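Local structure of 11S globulin (Wrightia tinctoria, 5WXU) at residues Gln330-Arg335 and Asp412-Thr417; Pro346-Asn351 and Pro389-Tyr394; Ser354-Thr359 and Leu405-Thr410. The protein probably serves as a hexameric seed storage globulin of the cupin family, and binds the plant hormone auxin (indole-3-acetic acid). All coordinates share one frame; numbering follows the deposited sequence.

Contact 1 of 3, residues Gln330-Arg335 and Asp412-Thr417. With PO4 (phosphate ion), chain O.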
ATOM      1  N   GLN B 330       0.982  12.291   9.417  1.00 17.54           N
ATOM      2  CA  GLN B 330       0.936  13.313   8.350  1.00 18.07           C
ATOM      3  C   GLN B 330       1.513  14.640   8.881  1.00 18.36           C
ATOM      4  O   GLN B 330       0.955  15.692   8.664  1.00 17.66           O
ATOM      5  CB  GLN B 330      -0.497  13.515   7.857  1.00 19.12           C
ATOM      6  CG  GLN B 330      -1.110  12.147   7.521  1.00 21.62           C
ATOM      7  CD  GLN B 330      -2.272  12.262   6.579  1.00 23.74           C
ATOM      8  OE1 GLN B 330      -3.026  13.202   6.655  1.00 24.47           O
ATOM      9  NE2 GLN B 330      -2.431  11.272   5.695  1.00 26.71           N
ATOM     10  N   LEU B 331       2.667  14.536   9.518  1.00 15.88           N
ATOM     11  CA  LEU B 331       3.429  15.703   9.996  1.00 16.53           C
ATOM     12  C   LEU B 331       4.905  15.533   9.649  1.00 15.57           C
ATOM     13  O   LEU B 331       5.394  14.380   9.431  1.00 16.63           O
ATOM     14  CB  LEU B 331       3.247  15.814  11.511  1.00 16.98           C
ATOM     15  CG  LEU B 331       1.842  16.160  12.010  1.00 17.31           C
ATOM     16  CD1 LEU B 331       1.790  15.879  13.505  1.00 17.89           C
ATOM     17  CD2 LEU B 331       1.529  17.636  11.784  1.00 19.14           C
ATOM     18  N   SER B 332       5.604  16.685   9.605  1.00 14.56           N
ATOM     19  CA  SER B 332       7.027  16.744   9.317  1.00 16.04           C
ATOM     20  C   SER B 332       7.599  17.845  10.212  1.00 16.27           C
ATOM     21  O   SER B 332       6.850  18.708  10.665  1.00 17.28           O
ATOM     22  CB  SER B 332       7.280  17.226   7.862  1.00 16.40           C
ATOM     23  OG  SER B 332       6.710  16.465   6.834  1.00 27.27           O
ATOM     24  N   ALA B 333       8.920  17.873  10.312  1.00 15.08           N
ATOM     25  CA  ALA B 333       9.580  19.023  10.970  1.00 16.12           C
ATOM     26  C   ALA B 333      10.929  19.250  10.440  1.00 17.29           C
ATOM     27  O   ALA B 333      11.395  18.509   9.636  1.00 17.64           O
ATOM     28  CB  ALA B 333       9.660  18.733  12.476  1.00 17.27           C
ATOM     29  N   ASN B 334      11.506  20.398  10.780  1.00 16.97           N
ATOM     30  CA  ASN B 334      12.908  20.723  10.454  1.00 17.17           C
ATOM     31  C   ASN B 334      13.503  21.636  11.514  1.00 17.63           C
ATOM     32  O   ASN B 334      12.774  22.233  12.260  1.00 19.12           O
ATOM     33  CB  ASN B 334      13.058  21.239   9.035  1.00 19.54           C
ATOM     34  CG  ASN B 334      12.572  22.658   8.865  1.00 23.80           C
ATOM     35  OD1 ASN B 334      12.893  23.497   9.687  1.00 35.91           O
ATOM     36  ND2 ASN B 334      11.856  22.939   7.808  1.00 30.42           N
ATOM     37  N   ARG B 335      14.823  21.676  11.539  1.00 17.90           N
ATOM     38  CA  ARG B 335      15.608  22.626  12.313  1.00 17.90           C
ATOM     39  C   ARG B 335      16.391  23.385  11.285  1.00 18.28           C
ATOM     40  O   ARG B 335      17.115  22.743  10.469  1.00 19.50           O
ATOM     41  CB  ARG B 335      16.538  21.942  13.290  1.00 18.90           C
ATOM     42  CG  ARG B 335      17.243  23.035  14.132  1.00 20.34           C
ATOM     43  CD  ARG B 335      18.172  22.490  15.209  1.00 24.14           C
ATOM     44  NE  ARG B 335      19.374  21.933  14.636  1.00 28.87           N
ATOM     45  CZ  ARG B 335      20.564  22.546  14.519  1.00 25.23           C
ATOM     46  NH1 ARG B 335      20.805  23.753  15.015  1.00 27.26           N
ATOM     47  NH2 ARG B 335      21.540  21.848  13.962  1.00 27.64           N
ATOM     48  N   ASP B 412       3.060  14.921   5.922  1.00 23.40           N
ATOM     49  CA  ASP B 412       4.311  14.227   5.946  0.50 24.07           C
ATOM     50  C   ASP B 412       4.833  14.499   4.507  1.00 22.52           C
ATOM     51  O   ASP B 412       4.127  15.012   3.528  1.00 27.48           O
ATOM     52  CB  ASP B 412       4.373  12.800   6.524  0.50 25.40           C
ATOM     53  CG  ASP B 412       3.772  11.823   5.641  0.50 24.37           C
ATOM     54  OD1 ASP B 412       2.633  12.162   5.266  0.50 24.97           O
ATOM     55  OD2 ASP B 412       4.432  10.786   5.328  0.50 21.01           O
ATOM     56  N   ARG B 413       6.090  14.345   4.488  1.00 20.74           N
ATOM     57  CA  ARG B 413       6.876  14.675   3.326  1.00 18.36           C
ATOM     58  C   ARG B 413       6.590  16.056   2.776  1.00 18.79           C
ATOM     59  O   ARG B 413       6.464  16.259   1.563  1.00 17.55           O
ATOM     60  CB  ARG B 413       6.766  13.586   2.242  1.00 20.51           C
ATOM     61  CG  ARG B 413       7.241  12.216   2.801  1.00 22.95           C
ATOM     62  CD  ARG B 413       7.022  11.106   1.802  1.00 25.93           C
ATOM     63  NE  ARG B 413       7.110   9.845   2.486  1.00 33.72           N
ATOM     64  CZ  ARG B 413       6.874   8.671   1.922  1.00 38.73           C
ATOM     65  NH1 ARG B 413       6.592   8.598   0.627  1.00 38.48           N
ATOM     66  NH2 ARG B 413       6.961   7.575   2.667  1.00 42.79           N
ATOM     67  N   ALA B 414       6.495  17.018   3.698  1.00 19.01           N
ATOM     68  CA  ALA B 414       6.319  18.392   3.325  1.00 20.35           C
ATOM     69  C   ALA B 414       7.515  18.848   2.456  1.00 21.15           C
ATOM     70  O   ALA B 414       8.638  18.549   2.736  1.00 23.27           O
ATOM     71  CB  ALA B 414       6.214  19.224   4.557  1.00 22.66           C
ATOM     72  N   LYS B 415       7.219  19.569   1.388  1.00 20.47           N
ATOM     73  CA  LYS B 415       8.262  20.024   0.473  1.00 23.33           C
ATOM     74  C   LYS B 415       8.024  21.501   0.193  1.00 21.01           C
ATOM     75  O   LYS B 415       6.885  21.987   0.331  1.00 24.97           O
ATOM     76  CB  LYS B 415       8.235  19.270  -0.826  1.00 23.51           C
ATOM     77  CG  LYS B 415       8.932  17.914  -0.762  1.00 26.83           C
ATOM     78  CD  LYS B 415       8.604  17.062  -1.998  1.00 29.15           C
ATOM     79  CE  LYS B 415       7.203  16.444  -1.988  1.00 31.61           C
ATOM     80  NZ  LYS B 415       6.906  15.339  -1.007  1.00 30.68           N
ATOM     81  N   ALA B 416       9.111  22.165  -0.118  1.00 21.11           N
ATOM     82  CA  ALA B 416       9.068  23.583  -0.408  1.00 19.60           C
ATOM     83  C   ALA B 416       9.567  23.726  -1.830  1.00 19.55           C
ATOM     84  O   ALA B 416      10.252  22.845  -2.377  1.00 21.34           O
ATOM     85  CB  ALA B 416       9.926  24.328   0.539  1.00 23.02           C
ATOM     86  N   THR B 417       9.219  24.847  -2.425  1.00 17.69           N
ATOM     87  CA  THR B 417       9.649  25.148  -3.801  1.00 17.40           C
ATOM     88  C   THR B 417      10.477  26.447  -3.712  1.00 18.32           C
ATOM     89  O   THR B 417      10.037  27.442  -3.100  1.00 18.85           O
ATOM     90  CB  THR B 417       8.458  25.313  -4.718  1.00 20.03           C
ATOM     91  OG1 THR B 417       7.716  24.063  -4.798  1.00 19.93           O
ATOM     92  CG2 THR B 417       8.924  25.710  -6.077  1.00 19.95           C
TER
HETATM   93  P   PO4 O 502       8.426  12.226  -2.012  1.00 34.01           P
HETATM   94  O1  PO4 O 502       7.932  10.965  -1.331  1.00 30.81           O
HETATM   95  O2  PO4 O 502       8.702  13.373  -1.100  1.00 32.08           O
HETATM   96  O3  PO4 O 502       9.714  11.689  -2.649  1.00 43.52           O
HETATM   97  O4  PO4 O 502       7.357  12.595  -3.037  1.00 40.18           O
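Ser332 sets its hydroxyl against the turn Asp412-Ala414, its OG packed near Asp412 CA and Arg413 N and its CB over the methyl of Ala414. With OG anti to the carbonyl carbon (chi1 -58°), the hydroxyl accepts a nearly straight bond from the backbone, Ala414 N to Ser332 OG at 3.2 Å with 174° at the hydrogen. The same OG is hydrogen-bonded to Asn411 O, so one short hydroxyl serves two backbone groups, accepting from Ala414 N and bonding to Asn411 O. The Ala414 methyl lies 3.6 Å from Ser332 OG, close enough that a small residue suits the place.

Asp412 lies across the start of the other segment, its CB 3.5 Å from Leu331 O, a carbonyl buried here without a polar partner. In the conformer given, Asp412 OD2 bonds to Ser320 OG, which also receives Arg413 NE.

On the far side of the turn, Arg413 and Lys415 gather round a phosphate, probably from the crystallisation liquor. The lysine chain, bent at its last two torsions, brings NZ 2.7 Å from phosphate O2 and 2.8 Å from Arg413 O, in that carbonyl's plane; Arg413 NH1 reaches phosphate O1 only weakly, at 3.4 Å. Tyr321 of the same chain and Thr289 of a second subunit also bond to the phosphate. The chemistry implies a turn fixed to a cupin strand by one buried hydroxyl, with its basic side chains directed to an anion at a subunit interface.

Contact 2 of 3, residues Pro346-Asn351 and Pro389-Tyr394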
ATOM      1  N   PRO B 346      14.198  32.314  -0.809  1.00 20.63           N
ATOM      2  CA  PRO B 346      12.787  32.584  -0.916  1.00 21.10           C
ATOM      3  C   PRO B 346      12.057  31.369  -1.530  1.00 21.01           C
ATOM      4  O   PRO B 346      12.592  30.705  -2.461  1.00 18.98           O
ATOM      5  CB  PRO B 346      12.692  33.729  -1.901  1.00 21.38           C
ATOM      6  CG  PRO B 346      14.037  33.992  -2.380  1.00 24.29           C
ATOM      7  CD  PRO B 346      15.016  33.224  -1.640  1.00 21.47           C
ATOM      8  N   GLU B 347      10.879  31.087  -1.002  1.00 21.49           N
ATOM      9  CA  GLU B 347      10.196  29.841  -1.361  1.00 24.96           C
ATOM     10  C   GLU B 347       8.775  29.856  -0.904  1.00 20.49           C
ATOM     11  O   GLU B 347       8.330  30.808  -0.326  1.00 19.06           O
ATOM     12  CB  GLU B 347      10.926  28.596  -0.710  1.00 35.48           C
ATOM     13  CG  GLU B 347      10.864  28.454   0.822  1.00 37.57           C
ATOM     14  CD  GLU B 347      11.959  27.575   1.448  1.00 43.97           C
ATOM     15  OE1 GLU B 347      12.885  27.065   0.758  1.00 49.91           O
ATOM     16  OE2 GLU B 347      11.867  27.392   2.684  1.00 43.86           O
ATOM     17  N   TRP B 348       8.083  28.763  -1.181  1.00 17.73           N
ATOM     18  CA  TRP B 348       6.757  28.527  -0.622  1.00 16.93           C
ATOM     19  C   TRP B 348       6.651  27.042  -0.316  1.00 17.49           C
ATOM     20  O   TRP B 348       7.360  26.207  -0.945  1.00 18.54           O
ATOM     21  CB  TRP B 348       5.621  28.896  -1.549  1.00 17.51           C
ATOM     22  CG  TRP B 348       5.439  28.115  -2.862  1.00 17.46           C
ATOM     23  CD1 TRP B 348       4.645  27.003  -3.090  1.00 17.48           C
ATOM     24  CD2 TRP B 348       6.003  28.442  -4.115  1.00 18.08           C
ATOM     25  NE1 TRP B 348       4.741  26.627  -4.395  1.00 17.58           N
ATOM     26  CE2 TRP B 348       5.553  27.496  -5.051  1.00 18.90           C
ATOM     27  CE3 TRP B 348       6.886  29.450  -4.538  1.00 21.40           C
ATOM     28  CZ2 TRP B 348       5.923  27.537  -6.398  1.00 18.85           C
ATOM     29  CZ3 TRP B 348       7.217  29.536  -5.887  1.00 21.07           C
ATOM     30  CH2 TRP B 348       6.760  28.552  -6.800  1.00 21.27           C
ATOM     31  N   ASN B 349       5.761  26.761   0.582  1.00 19.31           N
ATOM     32  CA  ASN B 349       5.407  25.377   0.939  1.00 22.10           C
ATOM     33  C   ASN B 349       4.321  24.927  -0.021  1.00 19.67           C
ATOM     34  O   ASN B 349       3.229  25.537  -0.120  1.00 16.96           O
ATOM     35  CB  ASN B 349       4.881  25.347   2.350  1.00 23.87           C
ATOM     36  CG  ASN B 349       5.919  25.728   3.390  1.00 27.47           C
ATOM     37  OD1 ASN B 349       7.032  25.228   3.382  1.00 34.06           O
ATOM     38  ND2 ASN B 349       5.540  26.594   4.302  1.00 37.80           N
ATOM     39  N   ASN B 350       4.567  23.841  -0.720  1.00 19.68           N
ATOM     40  CA  ASN B 350       3.616  23.476  -1.727  0.51 19.86           C
ATOM     41  C   ASN B 350       2.494  22.548  -1.188  1.00 21.48           C
ATOM     42  O   ASN B 350       1.432  22.596  -1.726  1.00 25.46           O
ATOM     43  CB  ASN B 350       4.321  23.005  -2.998  0.51 22.11           C
ATOM     44  CG  ASN B 350       5.357  21.957  -2.723  0.51 23.82           C
ATOM     45  OD1 ASN B 350       6.551  22.108  -3.049  0.51 25.29           O
ATOM     46  ND2 ASN B 350       4.910  20.876  -2.084  0.51 18.24           N
ATOM     47  N   ASN B 351       2.705  21.851  -0.073  1.00 21.00           N
ATOM     48  CA  ASN B 351       1.735  20.873   0.397  1.00 22.34           C
ATOM     49  C   ASN B 351       1.463  20.917   1.884  1.00 23.00           C
ATOM     50  O   ASN B 351       1.163  19.880   2.469  1.00 22.37           O
ATOM     51  CB  ASN B 351       2.216  19.457  -0.021  1.00 20.11           C
ATOM     52  CG  ASN B 351       3.564  19.066   0.553  1.00 21.62           C
ATOM     53  OD1 ASN B 351       4.204  19.854   1.243  1.00 22.18           O
ATOM     54  ND2 ASN B 351       3.990  17.817   0.322  1.00 23.86           N
ATOM     55  N   PRO B 389       1.140  30.079   5.922  1.00 20.41           N
ATOM     56  CA  PRO B 389       0.221  29.123   5.198  1.00 19.08           C
ATOM     57  C   PRO B 389       0.788  28.625   3.887  1.00 19.49           C
ATOM     58  O   PRO B 389       1.615  29.282   3.239  1.00 18.20           O
ATOM     59  CB  PRO B 389      -1.049  29.958   4.921  1.00 20.92           C
ATOM     60  CG  PRO B 389      -0.971  31.110   5.952  1.00 21.67           C
ATOM     61  CD  PRO B 389       0.508  31.411   6.026  1.00 21.87           C
ATOM     62  N   GLN B 390       0.359  27.415   3.518  1.00 17.28           N
ATOM     63  CA  GLN B 390       0.538  26.832   2.197  1.00 16.05           C
ATOM     64  C   GLN B 390       0.491  27.847   1.064  1.00 17.55           C
ATOM     65  O   GLN B 390      -0.398  28.710   1.058  1.00 18.62           O
ATOM     66  CB  GLN B 390      -0.553  25.809   2.000  1.00 16.51           C
ATOM     67  CG  GLN B 390      -0.574  25.165   0.625  1.00 16.29           C
ATOM     68  CD  GLN B 390      -1.750  24.179   0.419  1.00 18.93           C
ATOM     69  OE1 GLN B 390      -2.685  24.062   1.211  1.00 19.30           O
ATOM     70  NE2 GLN B 390      -1.677  23.433  -0.695  1.00 20.32           N
ATOM     71  N   ASN B 391       1.553  27.835   0.277  1.00 16.23           N
ATOM     72  CA  ASN B 391       1.701  28.563  -0.947  1.00 17.62           C
ATOM     73  C   ASN B 391       2.037  30.042  -0.717  1.00 16.84           C
ATOM     74  O   ASN B 391       2.289  30.723  -1.710  1.00 16.43           O
ATOM     75  CB  ASN B 391       0.478  28.477  -1.890  1.00 18.71           C
ATOM     76  CG  ASN B 391       0.335  27.140  -2.585  1.00 20.60           C
ATOM     77  OD1 ASN B 391       1.233  26.237  -2.531  1.00 22.20           O
ATOM     78  ND2 ASN B 391      -0.776  26.981  -3.278  1.00 20.60           N
ATOM     79  N   TYR B 392       2.034  30.547   0.533  1.00 15.36           N
ATOM     80  CA  TYR B 392       2.493  31.935   0.721  1.00 18.90           C
ATOM     81  C   TYR B 392       4.016  31.951   0.495  1.00 18.34           C
ATOM     82  O   TYR B 392       4.748  31.088   0.968  1.00 16.76           O
ATOM     83  CB  TYR B 392       2.194  32.431   2.150  1.00 16.93           C
ATOM     84  CG  TYR B 392       0.766  32.886   2.361  1.00 19.43           C
ATOM     85  CD1 TYR B 392      -0.320  32.007   2.262  1.00 19.72           C
ATOM     86  CD2 TYR B 392       0.498  34.179   2.822  1.00 21.17           C
ATOM     87  CE1 TYR B 392      -1.616  32.457   2.465  1.00 22.23           C
ATOM     88  CE2 TYR B 392      -0.779  34.603   3.062  1.00 20.00           C
ATOM     89  CZ  TYR B 392      -1.830  33.744   2.932  1.00 20.93           C
ATOM     90  OH  TYR B 392      -3.080  34.179   3.191  1.00 24.33           O
ATOM     91  N   VAL B 393       4.512  32.990  -0.193  1.00 17.94           N
ATOM     92  CA  VAL B 393       5.927  33.098  -0.468  1.00 17.69           C
ATOM     93  C   VAL B 393       6.625  33.730   0.724  1.00 18.56           C
ATOM     94  O   VAL B 393       6.080  34.649   1.352  1.00 19.69           O
ATOM     95  CB  VAL B 393       6.181  33.876  -1.751  1.00 19.59           C
ATOM     96  CG1 VAL B 393       7.660  34.078  -2.006  1.00 19.23           C
ATOM     97  CG2 VAL B 393       5.618  33.071  -2.898  1.00 20.89           C
ATOM     98  N   TYR B 394       7.799  33.235   1.061  1.00 18.39           N
ATOM     99  CA  TYR B 394       8.539  33.831   2.193  1.00 20.07           C
ATOM    100  C   TYR B 394      10.020  33.834   2.066  1.00 21.06           C
ATOM    101  O   TYR B 394      10.593  32.937   1.447  1.00 21.43           O
ATOM    102  CB  TYR B 394       8.159  33.182   3.523  1.00 20.94           C
ATOM    103  CG  TYR B 394       8.430  31.691   3.639  1.00 24.71           C
ATOM    104  CD1 TYR B 394       7.676  30.785   2.935  1.00 25.31           C
ATOM    105  CD2 TYR B 394       9.304  31.198   4.571  1.00 31.87           C
ATOM    106  CE1 TYR B 394       7.866  29.442   3.084  1.00 29.14           C
ATOM    107  CE2 TYR B 394       9.519  29.832   4.729  1.00 30.59           C
ATOM    108  CZ  TYR B 394       8.782  28.959   3.970  1.00 36.81           C
ATOM    109  OH  TYR B 394       8.929  27.588   4.103  1.00 36.48           O
TER
HETATM  110  O   HOH W   1       4.255  28.610   2.006  1.00 17.39           O
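Two backbone bonds join Glu347 and Tyr394 as an antiparallel hydrogen-bonded pair: Tyr394 N to Glu347 O at 2.8 Å, and Glu347 N to Tyr394 O at 3.1 Å. Beyond them, Asn391 N donates a hydrogen bond to Asn349 O at 2.9 Å, in the carbonyl plane. Between these points a water bridges strand end and turn, accepting from Asn349 N and donating to Pro389 O and Tyr392 O. Asn349 OD1 lies 3.1 Å from Tyr394 OH, with the amide and ring planes turned 49° apart; the stronger partner of Asn349 OD1 is Lys409 NZ.

Pro389-Tyr392 is a type II turn, closed by Tyr392 N to Pro389 O, and Asn391 suits its third position because asparagine tolerates positive phi. The turn leads into strand 393-399, which runs antiparallel to strand 343-349 in one sheet of the C-terminal cupin barrel.

Glu347 CG stands over one face of the Tyr394 ring, 4.2 Å from its centroid, a CH-pi contact. Tyr394 holds its CG between backbone N and carbonyl carbon (chi1 60°), which swings the ring back over the partner strand. Were this ring cut back to the methyl of an alanine, Glu347 CG would probably lose the face it packs on and the Asn349 amide its phenol neighbour. On the other side, the indole of Trp348 touches Val393, CE3 to CG2 at 4.2 Å, and Asn391 OD1 comes 3.5 Å from Trp348 CD1, amide and ring almost perpendicular. Tyr97 of a third subunit stacks on this indole, while Trp348 NE1 bonds to Gly165 O of the same neighbour.

Contact 3 of 3, residues Ser354-Thr359 and Leu405-Thr410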
ATOM      1  N   SER B 354       3.348  25.917   7.509  1.00 17.43           N
ATOM      2  CA  SER B 354       4.532  25.842   8.370  0.69 18.96           C
ATOM      3  C   SER B 354       4.285  26.642   9.634  1.00 20.41           C
ATOM      4  O   SER B 354       3.745  27.751   9.599  1.00 21.75           O
ATOM      5  CB  SER B 354       5.853  26.272   7.677  0.69 20.14           C
ATOM      6  OG  SER B 354       5.785  27.616   7.259  0.69 23.54           O
ATOM      7  N   ILE B 355       4.641  26.027  10.747  1.00 18.16           N
ATOM      8  CA  ILE B 355       4.553  26.657  12.064  1.00 20.05           C
ATOM      9  C   ILE B 355       5.984  26.659  12.640  1.00 18.96           C
ATOM     10  O   ILE B 355       6.550  25.598  13.007  1.00 17.26           O
ATOM     11  CB  ILE B 355       3.620  25.860  12.985  1.00 20.35           C
ATOM     12  CG1 ILE B 355       2.249  25.695  12.369  1.00 22.04           C
ATOM     13  CG2 ILE B 355       3.547  26.481  14.364  1.00 21.85           C
ATOM     14  CD1 ILE B 355       2.048  24.447  11.532  1.00 24.78           C
ATOM     15  N   SER B 356       6.575  27.860  12.748  1.00 19.00           N
ATOM     16  CA  SER B 356       7.994  28.026  13.184  1.00 18.32           C
ATOM     17  C   SER B 356       8.120  28.622  14.569  1.00 20.97           C
ATOM     18  O   SER B 356       7.328  29.454  14.935  1.00 22.15           O
ATOM     19  CB  SER B 356       8.750  28.906  12.252  1.00 18.35           C
ATOM     20  OG  SER B 356       8.839  28.354  10.931  1.00 18.85           O
ATOM     21  N   TYR B 357       9.069  28.095  15.336  1.00 17.58           N
ATOM     22  CA  TYR B 357       9.386  28.644  16.665  1.00 17.57           C
ATOM     23  C   TYR B 357      10.828  29.045  16.675  1.00 18.80           C
ATOM     24  O   TYR B 357      11.669  28.271  16.332  1.00 19.64           O
ATOM     25  CB  TYR B 357       9.168  27.558  17.684  1.00 17.79           C
ATOM     26  CG  TYR B 357       9.378  28.032  19.091  1.00 18.51           C
ATOM     27  CD1 TYR B 357       8.473  28.916  19.671  1.00 19.85           C
ATOM     28  CD2 TYR B 357      10.463  27.623  19.818  1.00 19.92           C
ATOM     29  CE1 TYR B 357       8.713  29.423  20.945  1.00 20.81           C
ATOM     30  CE2 TYR B 357      10.661  28.046  21.120  1.00 20.23           C
ATOM     31  CZ  TYR B 357       9.757  28.952  21.679  1.00 19.77           C
ATOM     32  OH  TYR B 357      10.007  29.442  22.968  1.00 25.08           O
ATOM     33  N   VAL B 358      11.135  30.268  17.094  1.00 18.62           N
ATOM     34  CA  VAL B 358      12.500  30.745  17.109  1.00 18.61           C
ATOM     35  C   VAL B 358      13.149  30.413  18.453  1.00 18.96           C
ATOM     36  O   VAL B 358      12.728  30.929  19.498  1.00 20.12           O
ATOM     37  CB  VAL B 358      12.533  32.255  16.900  1.00 19.55           C
ATOM     38  CG1 VAL B 358      13.972  32.743  16.748  1.00 18.46           C
ATOM     39  CG2 VAL B 358      11.761  32.686  15.696  1.00 20.88           C
ATOM     40  N   THR B 359      14.127  29.545  18.440  1.00 19.72           N
ATOM     41  CA  THR B 359      14.783  29.118  19.637  1.00 21.60           C
ATOM     42  C   THR B 359      15.981  29.944  19.983  1.00 21.12           C
ATOM     43  O   THR B 359      16.351  29.952  21.177  1.00 23.25           O
ATOM     44  CB  THR B 359      15.190  27.659  19.587  1.00 20.42           C
ATOM     45  OG1 THR B 359      15.774  27.379  18.315  1.00 22.18           O
ATOM     46  CG2 THR B 359      13.921  26.819  19.751  1.00 19.23           C
ATOM     47  N   LEU B 405      15.668  28.110  14.205  1.00 20.71           N
ATOM     48  CA  LEU B 405      14.234  27.877  14.187  1.00 19.90           C
ATOM     49  C   LEU B 405      14.001  26.353  14.158  1.00 18.63           C
ATOM     50  O   LEU B 405      14.758  25.609  13.527  1.00 19.83           O
ATOM     51  CB  LEU B 405      13.666  28.375  12.818  1.00 24.31           C
ATOM     52  CG  LEU B 405      13.854  29.724  12.193  1.00 26.88           C
ATOM     53  CD1 LEU B 405      13.132  29.792  10.867  1.00 32.80           C
ATOM     54  CD2 LEU B 405      13.278  30.806  13.121  1.00 25.76           C
ATOM     55  N   TYR B 406      12.916  25.933  14.769  1.00 17.18           N
ATOM     56  CA  TYR B 406      12.279  24.617  14.564  1.00 18.97           C
ATOM     57  C   TYR B 406      10.903  24.855  13.925  1.00 19.39           C
ATOM     58  O   TYR B 406      10.139  25.721  14.373  1.00 20.79           O
ATOM     59  CB  TYR B 406      12.099  23.842  15.825  1.00 18.68           C
ATOM     60  CG  TYR B 406      13.364  23.355  16.486  1.00 19.39           C
ATOM     61  CD1 TYR B 406      14.204  24.230  17.257  1.00 20.41           C
ATOM     62  CD2 TYR B 406      13.758  22.021  16.393  1.00 17.09           C
ATOM     63  CE1 TYR B 406      15.339  23.761  17.842  1.00 22.67           C
ATOM     64  CE2 TYR B 406      14.904  21.565  17.018  1.00 20.28           C
ATOM     65  CZ  TYR B 406      15.678  22.431  17.749  1.00 21.66           C
ATOM     66  OH  TYR B 406      16.807  22.008  18.380  1.00 23.47           O
ATOM     67  N   THR B 407      10.593  24.076  12.895  1.00 18.00           N
ATOM     68  CA  THR B 407       9.363  24.221  12.125  1.00 17.38           C
ATOM     69  C   THR B 407       8.646  22.923  12.060  1.00 15.93           C
ATOM     70  O   THR B 407       9.276  21.885  11.934  1.00 17.69           O
ATOM     71  CB  THR B 407       9.663  24.734  10.737  1.00 18.92           C
ATOM     72  OG1 THR B 407      10.339  26.007  10.870  1.00 23.21           O
ATOM     73  CG2 THR B 407       8.493  24.956   9.973  1.00 20.13           C
ATOM     74  N   VAL B 408       7.352  23.000  12.285  1.00 15.46           N
ATOM     75  CA  VAL B 408       6.421  21.836  12.147  1.00 15.67           C
ATOM     76  C   VAL B 408       5.652  22.106  10.907  1.00 16.52           C
ATOM     77  O   VAL B 408       5.135  23.219  10.695  1.00 17.01           O
ATOM     78  CB  VAL B 408       5.487  21.761  13.352  1.00 16.45           C
ATOM     79  CG1 VAL B 408       4.376  20.701  13.100  1.00 16.63           C
ATOM     80  CG2 VAL B 408       6.327  21.415  14.547  1.00 17.15           C
ATOM     81  N   LYS B 409       5.459  21.062  10.057  1.00 16.39           N
ATOM     82  CA  LYS B 409       4.701  21.274   8.813  1.00 15.23           C
ATOM     83  C   LYS B 409       3.592  20.263   8.744  1.00 15.17           C
ATOM     84  O   LYS B 409       3.756  19.121   9.218  1.00 15.27           O
ATOM     85  CB  LYS B 409       5.575  21.187   7.570  1.00 17.16           C
ATOM     86  CG  LYS B 409       6.601  22.302   7.470  1.00 21.35           C
ATOM     87  CD  LYS B 409       7.366  22.276   6.178  1.00 24.38           C
ATOM     88  CE  LYS B 409       8.481  23.314   6.285  1.00 28.12           C
ATOM     89  NZ  LYS B 409       8.976  23.652   4.916  1.00 32.17           N
ATOM     90  N   THR B 410       2.449  20.685   8.198  1.00 16.21           N
ATOM     91  CA  THR B 410       1.198  19.884   8.263  1.00 16.89           C
ATOM     92  C   THR B 410       1.061  18.887   7.082  1.00 17.26           C
ATOM     93  O   THR B 410      -0.034  18.706   6.501  1.00 19.73           O
ATOM     94  CB  THR B 410      -0.048  20.754   8.324  1.00 16.21           C
ATOM     95  OG1 THR B 410      -0.096  21.640   7.191  1.00 17.72           O
ATOM     96  CG2 THR B 410      -0.113  21.595   9.520  1.00 18.23           C
TER
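Ser356 and Thr407 both hold their hydroxyl anti to the carbonyl carbon (chi1 -63° and -59°), and from facing positions on the two strands this brings Ser356 OG within 2.8 Å of Thr407 OG1. Either may give the proton, and the short bond lets two small polar residues pair within a buried sheet. On the same face, Val358 CG2 meets Leu405 CD2 at 3.5 Å, branched against branched, while Ser354 CB rests on Thr407 CG2 and on the aliphatic start of Lys409, whose NZ goes on to Asn349.

The opposite face carries Ile355, Tyr357, Tyr406 and Val408. Here Ile355 CD1 reaches over Val408 O, 3.4 Å away, to the methyl of Thr410, and strand 102-108 of the same chain packs on Tyr357, Tyr406 and Val408. At the end of the pairing, Thr359 places its methyl 3.6 Å from Tyr406 CD1, with its OG1 in plane at the ring's edge and bonded to Glu404.

Four backbone bonds, such as Val408 N to Ile355 O at 2.8 Å, link Ile355 with Val408 and Tyr357 with Tyr406. Strand 354-359 thus lies between 402-409 and 385-388 in one antiparallel sheet of the C-terminal cupin domain, as in the jelly-roll barrel of this family.

Contact 1 runs from one sheet of the C-terminal cupin domain to the other, while contact 3 lies within the first and contact 2 joins strands of the second. Strand 332-338 of contact 1 borders strand 402-409 of contact 3, where Ser332 O and Lys409 N are 2.8 Å apart, and their centres are about 10 Å apart. Contacts 1 and 2, with centres about 12 Å apart, share the other sheet: Thr417 N lies 2.7 Å from Trp348 O. Contacts 2 and 3 alternate along the chain and meet between the sheets, where Lys409 NZ is 2.9 Å from Asn349 OD1. All three lie away from the auxin sites; the side chain of Asn350 in contact 2 is about 13 Å from a bound indole-3-acetic acid.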